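Probable TonB-dependent siderophore receptor PiuA (Acinetobacter baumannii, PDB 5FP1) probably binds iron-chelating siderophores at the outer membrane, possibly including ferric enterobactin, and starts their TonB-dependent uptake into the cell. Local coordinates at residues A[292-297]-A[324-329]. Numbering follows the deposited sequence.
With C8E ((hydroxyethyloxy)tri(ethyloxy)octane), chain J; C8E ((hydroxyethyloxy)tri(ethyloxy)octane), chain D.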
loop_
_atom_site.group_PDB
_atom_site.type_symbol
_atom_site.label_atom_id
_atom_site.label_comp_id
_atom_site.label_asym_id
_atom_site.label_seq_id
_atom_site.Cartn_x
_atom_site.Cartn_y
_atom_site.Cartn_z
ATOM N N TYR A 292 -2.525 -11.523 -16.258
ATOM C CA TYR A 292 -1.258 -11.280 -16.896
ATOM C C TYR A 292 -0.905 -9.828 -16.549
ATOM O O TYR A 292 -1.707 -8.929 -16.776
ATOM C CB TYR A 292 -1.408 -11.432 -18.421
ATOM C CG TYR A 292 -1.908 -12.808 -18.895
ATOM C CD1 TYR A 292 -3.276 -13.131 -18.894
ATOM C CD2 TYR A 292 -1.011 -13.775 -19.356
ATOM C CE1 TYR A 292 -3.721 -14.371 -19.315
ATOM C CE2 TYR A 292 -1.450 -15.020 -19.778
ATOM C CZ TYR A 292 -2.803 -15.301 -19.758
ATOM O OH TYR A 292 -3.230 -16.528 -20.179
ATOM N N ALA A 293 0.266 -9.588 -15.975
ATOM C CA ALA A 293 0.623 -8.220 -15.589
ATOM C C ALA A 293 1.984 -7.847 -16.126
ATOM O O ALA A 293 2.910 -8.647 -16.108
ATOM C CB ALA A 293 0.594 -8.042 -14.078
ATOM N N LYS A 294 2.103 -6.614 -16.593
ATOM C CA LYS A 294 3.389 -6.091 -17.028
ATOM C C LYS A 294 3.592 -4.792 -16.259
ATOM O O LYS A 294 2.681 -3.963 -16.181
ATOM C CB LYS A 294 3.392 -5.836 -18.538
ATOM C CG LYS A 294 4.633 -5.086 -19.009
ATOM C CD LYS A 294 5.334 -5.799 -20.135
ATOM C CE LYS A 294 6.625 -5.116 -20.527
ATOM N NZ LYS A 294 7.677 -6.154 -20.659
ATOM N N SER A 295 4.755 -4.629 -15.646
ATOM C CA SER A 295 4.983 -3.474 -14.790
ATOM C C SER A 295 6.397 -2.947 -15.002
ATOM O O SER A 295 7.377 -3.689 -14.827
ATOM C CB SER A 295 4.778 -3.863 -13.314
ATOM O OG SER A 295 4.877 -2.721 -12.465
ATOM N N LYS A 296 6.490 -1.675 -15.387
ATOM C CA LYS A 296 7.769 -1.004 -15.594
ATOM C C LYS A 296 7.927 0.187 -14.678
ATOM O O LYS A 296 6.966 0.878 -14.378
ATOM C CB LYS A 296 7.893 -0.545 -17.057
ATOM C CG LYS A 296 7.733 -1.706 -18.023
ATOM C CD LYS A 296 7.803 -1.298 -19.494
ATOM C CE LYS A 296 9.194 -0.827 -19.852
ATOM N NZ LYS A 296 9.491 -1.061 -21.296
ATOM N N ASN A 297 9.160 0.424 -14.242
ATOM C CA ASN A 297 9.484 1.537 -13.388
ATOM C C ASN A 297 10.860 2.020 -13.795
ATOM O O ASN A 297 11.797 1.217 -13.950
ATOM C CB ASN A 297 9.449 1.054 -11.917
ATOM C CG ASN A 297 9.423 2.175 -10.891
ATOM O OD1 ASN A 297 9.150 3.363 -11.178
ATOM N ND2 ASN A 297 9.673 1.779 -9.631
ATOM N N ILE A 324 15.757 0.771 -12.810
ATOM C CA ILE A 324 15.024 0.512 -14.031
ATOM C C ILE A 324 14.557 -0.921 -13.929
ATOM O O ILE A 324 15.384 -1.841 -13.876
ATOM C CB ILE A 324 15.919 0.613 -15.288
ATOM C CG1 ILE A 324 16.738 1.910 -15.308
ATOM C CG2 ILE A 324 15.055 0.475 -16.551
ATOM C CD1 ILE A 324 17.901 1.878 -16.304
ATOM N N THR A 325 13.253 -1.128 -13.826
ATOM C CA THR A 325 12.730 -2.468 -13.681
ATOM C C THR A 325 11.704 -2.765 -14.761
ATOM O O THR A 325 10.918 -1.881 -15.167
ATOM C CB THR A 325 12.102 -2.740 -12.296
ATOM O OG1 THR A 325 11.002 -1.836 -12.029
ATOM C CG2 THR A 325 13.168 -2.612 -11.204
ATOM N N ASP A 326 11.645 -4.038 -15.121
ATOM C CA ASP A 326 10.663 -4.513 -16.103
ATOM C C ASP A 326 10.233 -5.896 -15.675
ATOM O O ASP A 326 11.031 -6.836 -15.660
ATOM C CB ASP A 326 11.279 -4.545 -17.497
ATOM C CG ASP A 326 10.262 -4.899 -18.590
ATOM O OD1 ASP A 326 9.239 -5.526 -18.308
ATOM O OD2 ASP A 326 10.518 -4.572 -19.750
ATOM N N SER A 327 8.983 -5.997 -15.265
ATOM C CA SER A 327 8.460 -7.222 -14.709
ATOM C C SER A 327 7.244 -7.737 -15.482
ATOM O O SER A 327 6.380 -6.961 -15.875
ATOM C CB SER A 327 8.072 -6.992 -13.255
ATOM O OG SER A 327 7.406 -8.132 -12.723
ATOM N N GLU A 328 7.154 -9.054 -15.623
ATOM C CA GLU A 328 5.962 -9.717 -16.157
ATOM C C GLU A 328 5.531 -10.825 -15.223
ATOM O O GLU A 328 6.368 -11.607 -14.744
ATOM C CB GLU A 328 6.246 -10.309 -17.562
ATOM C CG GLU A 328 6.624 -9.213 -18.532
ATOM C CD GLU A 328 6.755 -9.678 -19.992
ATOM O OE1 GLU A 328 6.595 -10.884 -20.288
ATOM O OE2 GLU A 328 7.033 -8.806 -20.836
ATOM N N THR A 329 4.235 -10.895 -14.970
ATOM C CA THR A 329 3.713 -11.902 -14.041
ATOM C C THR A 329 2.493 -12.589 -14.645
ATOM O O THR A 329 1.646 -11.941 -15.243
ATOM C CB THR A 329 3.270 -11.255 -12.700
ATOM O OG1 THR A 329 4.332 -10.432 -12.180
ATOM C CG2 THR A 329 2.899 -12.326 -11.704
HETATM C C1 C8E J . 7.225 -15.140 -17.039
HETATM C C2 C8E J . 5.807 -14.841 -16.607
HETATM C C3 C8E J . 5.009 -14.182 -17.732
HETATM C C4 C8E J . 4.282 -15.219 -18.582
HETATM C C5 C8E J . 3.548 -14.593 -19.763
HETATM C C6 C8E J . 2.569 -13.531 -19.290
HETATM C C7 C8E J . 3.225 -12.152 -19.190
HETATM C C8 C8E J . 2.182 -11.046 -19.249
HETATM O O9 C8E J . 2.649 -10.034 -20.141
HETATM C C10 C8E J . 1.900 -8.810 -20.092
HETATM C C11 C8E J . 0.388 -9.033 -20.027
HETATM O O12 C8E J . -0.322 -7.808 -20.270
HETATM C C1 C8E D . 14.667 -3.328 -17.590
HETATM C C2 C8E D . 15.982 -3.290 -16.839
HETATM C C3 C8E D . 17.103 -3.027 -17.837
HETATM C C4 C8E D . 18.038 -1.939 -17.351
HETATM C C5 C8E D . 19.433 -2.077 -17.942
HETATM C C6 C8E D . 19.442 -2.074 -19.460
HETATM C C7 C8E D . 20.878 -2.171 -19.945
HETATM C C8 C8E D . 21.164 -1.225 -21.099
HETATM O O9 C8E D . 22.538 -1.384 -21.464
HETATM O O HOH W 1 4.576 -7.971 -13.325
HETATM O O HOH W 2 8.812 -3.379 -12.510
HETATM O O HOH W 3 10.454 -1.086 -9.426
#
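Lys294 reaches Asp326 and Glu328 because its CG stands anti to the backbone N (chi1 171°) and its chain bends at chi2 and chi4. Asp326 starts the same way (chi1 -174°), while CG of Glu328 lies beside its own backbone N (chi1 -61°). NZ of Lys294 therefore sits between two carboxylates. It is 2.7 Å from OE2 of Glu328, on the anti lone pair, and 2.9 Å from OD1 of Asp326, on the syn lone pair. Lys296 runs alongside Asp326 and adds a long salt bridge, NZ to OD2 4.0 Å. The two carboxylates probably stabilise the charge of Lys294. Two C8E detergent molecules lie against this face, consistent with the outer, membrane-facing wall of the barrel. C11 in the ether part of C8E chain J is 3.4 Å from CB of Tyr292. Ser295, Ser327, Asn297 and Thr325 line the other face. Ser295 OG bonds Thr105 of the plug, so this face looks inward. One water bridges Ser295 O and Thr325 OG1, and another joins Thr325 OG1 to Asn297 ND2. Six backbone hydrogen bonds hold the antiparallel pair. Strands 284-304 and 315-341 form one barrel hairpin. From strand 264-279, Asn269 bonds Ser295 OG and Gln265 bonds Asn297 OD1; from strand 346-368, Gln358 bonds Ser327 OG.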